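MutT/nudix family protein (Enterococcus faecalis, PDB 2FML) is of unknown function but, as a Nudix-family protein with an NrtR-like winged-helix domain, probably recognises a nucleoside-diphosphate-linked ligand and may bind DNA. Local coordinates at residues A[98-112]-A[124-138]. Residues are numbered along the deposited sequence; the frame is centred on the assembly and turned at random.
Sequences GVVISQENIEQLHSF and VTVSYLAFIGEEPLI
Opposite Ser127 the partner strand uses two residues, Leu109 and His110, making a classic beta bulge in the antiparallel hairpin of strands 106-112 and 123-131 of the Nudix fold. Backbone bonds hold the hairpin on either side of it: Glu107 and Leu129 exchange a reciprocal pair, Glu107 N to Leu129 O being 2.9 Å and nearly straight, and Phe112 and Thr125 exchange another. At the bulge, Leu109 N reaches Ser127 O at 2.7 Å, while the carbonyl of His110 accepts twice from one residue, from Ser127 N and from Ser127 OG. Serine suits this place because its short hydroxyl, set between its own N and carbonyl carbon (chi1 69°), can turn back to the opposing strand. The same OG lies at the edge of the Phe112 ring, near its plane, 3.5 Å from Phe112 CE2; Ile189 of helix 186-200 packs on both residues.

Ile106 and Tyr128 pack on helix 85-97, and Ile106 CD1 comes obliquely to Tyr128 CD1 (3.7 Å). The flat Tyr128 ring also offers a face to the methylene CG of Gln108, 3.9 Å from the centroid, a CH-pi contact. The Tyr128 hydroxyl bonds to Thr85, tying the strand to that helix. Ser111, near the Phe112 end of strand 106-112, bonds through OG to Ser111 OG of the second subunit, so that end takes part in the dimer interface.

Beyond the strands the chains separate, yet branched side chains still bridge them. Ile101 and Ile132 cross at about a right angle, and the two branches of Val99 let it meet two partners at once, CG1 touching Ile132 CD1 and CG2 touching Leu137 CD2. A water completes the link, donating to Glu135 OE1 at 2.8 Å and accepting from Val100 N at 3.0 Å.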
# COMPACT_ATOMS: atom_id res chain seq x y z
N GLY A 98 -17.93 -13.56 -10.86
CA GLY A 98 -17.90 -13.81 -12.30
C GLY A 98 -17.10 -12.81 -13.11
O GLY A 98 -16.93 -12.96 -14.27
N VAL A 99 -16.56 -11.79 -12.49
CA VAL A 99 -15.91 -10.71 -13.25
C VAL A 99 -14.42 -11.02 -13.53
O VAL A 99 -13.66 -11.42 -12.62
CB VAL A 99 -16.09 -9.37 -12.55
CG1 VAL A 99 -15.57 -8.22 -13.43
CG2 VAL A 99 -17.56 -9.21 -12.16
N VAL A 100 -14.06 -10.89 -14.81
CA VAL A 100 -12.69 -11.01 -15.26
C VAL A 100 -12.05 -9.60 -15.42
O VAL A 100 -12.48 -8.83 -16.28
CB VAL A 100 -12.60 -11.81 -16.59
CG1 VAL A 100 -11.16 -12.06 -16.97
CG2 VAL A 100 -13.35 -13.14 -16.49
N ILE A 101 -11.09 -9.27 -14.55
CA ILE A 101 -10.20 -8.10 -14.66
C ILE A 101 -8.77 -8.60 -14.92
O ILE A 101 -8.44 -9.70 -14.50
CB ILE A 101 -10.18 -7.24 -13.38
CG1 ILE A 101 -10.47 -8.09 -12.16
CG2 ILE A 101 -11.30 -6.24 -13.36
CD1 ILE A 101 -11.10 -7.28 -11.11
N SER A 102 -7.94 -7.81 -15.59
CA SER A 102 -6.49 -8.10 -15.74
C SER A 102 -5.65 -7.33 -14.72
O SER A 102 -6.11 -6.33 -14.15
CB SER A 102 -6.02 -7.81 -17.17
OG SER A 102 -5.99 -6.41 -17.37
N GLN A 103 -4.42 -7.80 -14.48
CA GLN A 103 -3.53 -7.24 -13.45
C GLN A 103 -3.24 -5.78 -13.65
O GLN A 103 -3.16 -5.03 -12.67
CB GLN A 103 -2.19 -7.98 -13.39
CG GLN A 103 -1.38 -7.67 -12.09
CD GLN A 103 -0.61 -8.89 -11.51
OE1 GLN A 103 -1.15 -10.02 -11.39
NE2 GLN A 103 0.66 -8.66 -11.13
N GLU A 104 -3.06 -5.40 -14.92
CA GLU A 104 -2.66 -4.09 -15.33
C GLU A 104 -3.74 -3.10 -14.93
O GLU A 104 -3.46 -1.92 -14.82
CB GLU A 104 -2.41 -4.03 -16.85
CG GLU A 104 -2.34 -5.38 -17.59
CD GLU A 104 -0.96 -6.09 -17.50
OE1 GLU A 104 -0.20 -6.09 -18.53
OE2 GLU A 104 -0.65 -6.69 -16.43
N ASN A 105 -4.96 -3.61 -14.69
CA ASN A 105 -6.13 -2.77 -14.33
C ASN A 105 -6.59 -2.72 -12.85
O ASN A 105 -7.62 -2.11 -12.48
CB ASN A 105 -7.28 -3.11 -15.25
CG ASN A 105 -6.99 -2.70 -16.69
OD1 ASN A 105 -7.31 -1.58 -17.08
ND2 ASN A 105 -6.32 -3.56 -17.44
N ILE A 106 -5.79 -3.32 -11.98
CA ILE A 106 -6.03 -3.23 -10.57
C ILE A 106 -4.91 -2.40 -9.93
O ILE A 106 -3.80 -2.36 -10.46
CB ILE A 106 -6.19 -4.62 -9.90
CG1 ILE A 106 -4.88 -5.43 -9.98
CG2 ILE A 106 -7.36 -5.31 -10.54
CD1 ILE A 106 -4.84 -6.77 -9.12
N GLU A 107 -5.21 -1.75 -8.81
CA GLU A 107 -4.15 -1.19 -8.02
C GLU A 107 -4.28 -1.66 -6.56
O GLU A 107 -5.36 -1.72 -6.02
CB GLU A 107 -4.13 0.37 -8.11
CG GLU A 107 -5.32 1.10 -7.38
CD GLU A 107 -5.40 2.64 -7.73
OE1 GLU A 107 -5.83 2.96 -8.88
OE2 GLU A 107 -5.03 3.49 -6.86
N GLN A 108 -3.14 -1.92 -5.93
CA GLN A 108 -3.17 -2.24 -4.52
C GLN A 108 -3.62 -1.01 -3.72
O GLN A 108 -3.20 0.10 -4.00
CB GLN A 108 -1.83 -2.77 -4.06
CG GLN A 108 -1.94 -3.69 -2.95
CD GLN A 108 -0.61 -4.22 -2.56
OE1 GLN A 108 -0.14 -5.28 -3.04
NE2 GLN A 108 -0.01 -3.54 -1.62
N LEU A 109 -4.54 -1.19 -2.77
CA LEU A 109 -5.08 -0.01 -2.12
C LEU A 109 -4.40 0.21 -0.74
O LEU A 109 -3.80 1.27 -0.46
CB LEU A 109 -6.62 -0.13 -2.02
CG LEU A 109 -7.42 0.84 -1.12
CD1 LEU A 109 -7.30 2.28 -1.56
CD2 LEU A 109 -8.88 0.38 -1.03
N HIS A 110 -4.51 -0.79 0.13
CA HIS A 110 -4.06 -0.69 1.49
C HIS A 110 -4.16 -2.08 2.15
O HIS A 110 -5.05 -2.90 1.78
CB HIS A 110 -4.89 0.35 2.25
CG HIS A 110 -4.39 0.61 3.63
ND1 HIS A 110 -3.39 1.53 3.93
CD2 HIS A 110 -4.77 0.08 4.82
CE1 HIS A 110 -3.19 1.54 5.24
NE2 HIS A 110 -4.01 0.66 5.80
N SER A 111 -3.25 -2.37 3.10
CA SER A 111 -3.33 -3.58 3.89
C SER A 111 -3.81 -3.21 5.27
O SER A 111 -3.23 -2.35 5.92
CB SER A 111 -2.01 -4.32 4.00
OG SER A 111 -1.43 -4.29 2.73
N PHE A 112 -4.81 -3.98 5.72
CA PHE A 112 -5.47 -3.84 7.00
C PHE A 112 -5.12 -4.99 7.90
O PHE A 112 -5.22 -6.15 7.49
CB PHE A 112 -6.97 -3.82 6.73
CG PHE A 112 -7.39 -2.57 5.99
CD1 PHE A 112 -7.77 -1.43 6.69
CD2 PHE A 112 -7.44 -2.59 4.60
CE1 PHE A 112 -8.14 -0.28 5.98
CE2 PHE A 112 -7.80 -1.46 3.91
CZ PHE A 112 -8.12 -0.31 4.57
N VAL A 124 -5.00 -10.93 8.08
CA VAL A 124 -4.54 -9.66 7.47
C VAL A 124 -5.01 -9.65 6.00
O VAL A 124 -4.91 -10.64 5.29
CB VAL A 124 -2.96 -9.49 7.59
CG1 VAL A 124 -2.40 -8.15 6.87
CG2 VAL A 124 -2.59 -9.46 9.05
N THR A 125 -5.51 -8.50 5.57
CA THR A 125 -6.00 -8.39 4.26
C THR A 125 -5.23 -7.34 3.40
O THR A 125 -4.85 -6.31 3.86
CB THR A 125 -7.51 -8.20 4.31
OG1 THR A 125 -8.10 -8.68 3.11
CG2 THR A 125 -7.92 -6.70 4.51
N VAL A 126 -4.97 -7.66 2.16
CA VAL A 126 -4.43 -6.73 1.25
C VAL A 126 -5.62 -6.36 0.37
O VAL A 126 -6.18 -7.18 -0.33
CB VAL A 126 -3.28 -7.30 0.45
CG1 VAL A 126 -2.75 -6.31 -0.50
CG2 VAL A 126 -2.22 -7.79 1.37
N SER A 127 -6.06 -5.14 0.49
CA SER A 127 -7.15 -4.71 -0.37
C SER A 127 -6.65 -4.09 -1.71
O SER A 127 -5.57 -3.54 -1.80
CB SER A 127 -8.10 -3.76 0.38
OG SER A 127 -7.46 -2.51 0.63
N TYR A 128 -7.49 -4.22 -2.72
CA TYR A 128 -7.29 -3.70 -4.06
C TYR A 128 -8.49 -2.86 -4.52
O TYR A 128 -9.59 -3.04 -4.04
CB TYR A 128 -7.05 -4.86 -5.04
CG TYR A 128 -5.70 -5.48 -4.88
CD1 TYR A 128 -4.68 -5.19 -5.79
CD2 TYR A 128 -5.45 -6.44 -3.84
CE1 TYR A 128 -3.43 -5.82 -5.68
CE2 TYR A 128 -4.24 -7.07 -3.72
CZ TYR A 128 -3.22 -6.72 -4.60
OH TYR A 128 -2.02 -7.29 -4.43
N LEU A 129 -8.23 -2.01 -5.51
CA LEU A 129 -9.18 -1.08 -6.12
C LEU A 129 -9.11 -1.29 -7.65
O LEU A 129 -8.04 -1.44 -8.22
CB LEU A 129 -8.77 0.35 -5.79
CG LEU A 129 -9.46 1.56 -6.41
CD1 LEU A 129 -11.03 1.42 -6.28
CD2 LEU A 129 -8.98 2.81 -5.67
N ALA A 130 -10.26 -1.35 -8.32
CA ALA A 130 -10.27 -1.32 -9.79
C ALA A 130 -11.49 -0.60 -10.26
O ALA A 130 -12.56 -0.63 -9.57
CB ALA A 130 -10.23 -2.74 -10.37
N PHE A 131 -11.32 0.03 -11.42
CA PHE A 131 -12.36 0.79 -12.14
C PHE A 131 -12.68 0.01 -13.38
O PHE A 131 -11.77 -0.26 -14.16
CB PHE A 131 -11.80 2.12 -12.59
CG PHE A 131 -11.11 2.88 -11.53
CD1 PHE A 131 -11.82 3.37 -10.43
CD2 PHE A 131 -9.75 3.12 -11.62
CE1 PHE A 131 -11.18 4.07 -9.44
CE2 PHE A 131 -9.11 3.85 -10.64
CZ PHE A 131 -9.83 4.32 -9.54
N ILE A 132 -13.95 -0.35 -13.57
CA ILE A 132 -14.35 -1.29 -14.60
C ILE A 132 -15.73 -0.90 -15.17
O ILE A 132 -16.33 0.09 -14.74
CB ILE A 132 -14.32 -2.78 -14.07
CG1 ILE A 132 -15.34 -3.03 -12.93
CG2 ILE A 132 -12.90 -3.14 -13.57
CD1 ILE A 132 -15.99 -4.43 -12.97
N GLY A 133 -16.22 -1.64 -16.17
CA GLY A 133 -17.59 -1.50 -16.62
C GLY A 133 -18.53 -2.18 -15.64
O GLY A 133 -18.10 -2.97 -14.80
N GLU A 134 -19.82 -1.84 -15.77
CA GLU A 134 -20.91 -2.44 -15.02
C GLU A 134 -21.23 -3.81 -15.62
O GLU A 134 -22.25 -3.98 -16.31
CB GLU A 134 -22.15 -1.54 -15.03
CG GLU A 134 -23.08 -1.77 -13.84
CD GLU A 134 -24.35 -0.90 -13.82
OE1 GLU A 134 -24.38 0.20 -14.40
OE2 GLU A 134 -25.33 -1.32 -13.18
N GLU A 135 -20.35 -4.79 -15.36
CA GLU A 135 -20.46 -6.13 -15.96
C GLU A 135 -21.64 -6.89 -15.40
O GLU A 135 -22.09 -6.57 -14.29
CB GLU A 135 -19.21 -6.97 -15.70
CG GLU A 135 -17.91 -6.23 -15.67
CD GLU A 135 -17.06 -6.47 -16.86
OE1 GLU A 135 -16.00 -7.13 -16.69
OE2 GLU A 135 -17.43 -6.01 -17.96
N PRO A 136 -22.17 -7.87 -16.17
CA PRO A 136 -23.05 -8.90 -15.61
C PRO A 136 -22.33 -9.69 -14.50
O PRO A 136 -21.10 -9.92 -14.54
CB PRO A 136 -23.37 -9.81 -16.81
CG PRO A 136 -22.31 -9.54 -17.78
CD PRO A 136 -21.96 -8.07 -17.61
N LEU A 137 -23.09 -10.09 -13.50
CA LEU A 137 -22.50 -10.61 -12.29
C LEU A 137 -23.06 -12.02 -12.12
O LEU A 137 -24.21 -12.23 -12.39
CB LEU A 137 -22.93 -9.70 -11.11
CG LEU A 137 -22.56 -8.23 -11.18
CD1 LEU A 137 -23.01 -7.50 -9.88
CD2 LEU A 137 -21.03 -8.06 -11.38
N ILE A 138 -22.23 -12.98 -11.71
CA ILE A 138 -22.75 -14.27 -11.21
C ILE A 138 -22.12 -14.69 -9.87
O ILE A 138 -20.91 -14.80 -9.74
CB ILE A 138 -22.75 -15.41 -12.27
CG1 ILE A 138 -21.45 -15.38 -13.08
CG2 ILE A 138 -23.99 -15.26 -13.19
CD1 ILE A 138 -21.62 -15.63 -14.60
O HOH W 1 -15.68 -9.92 -17.09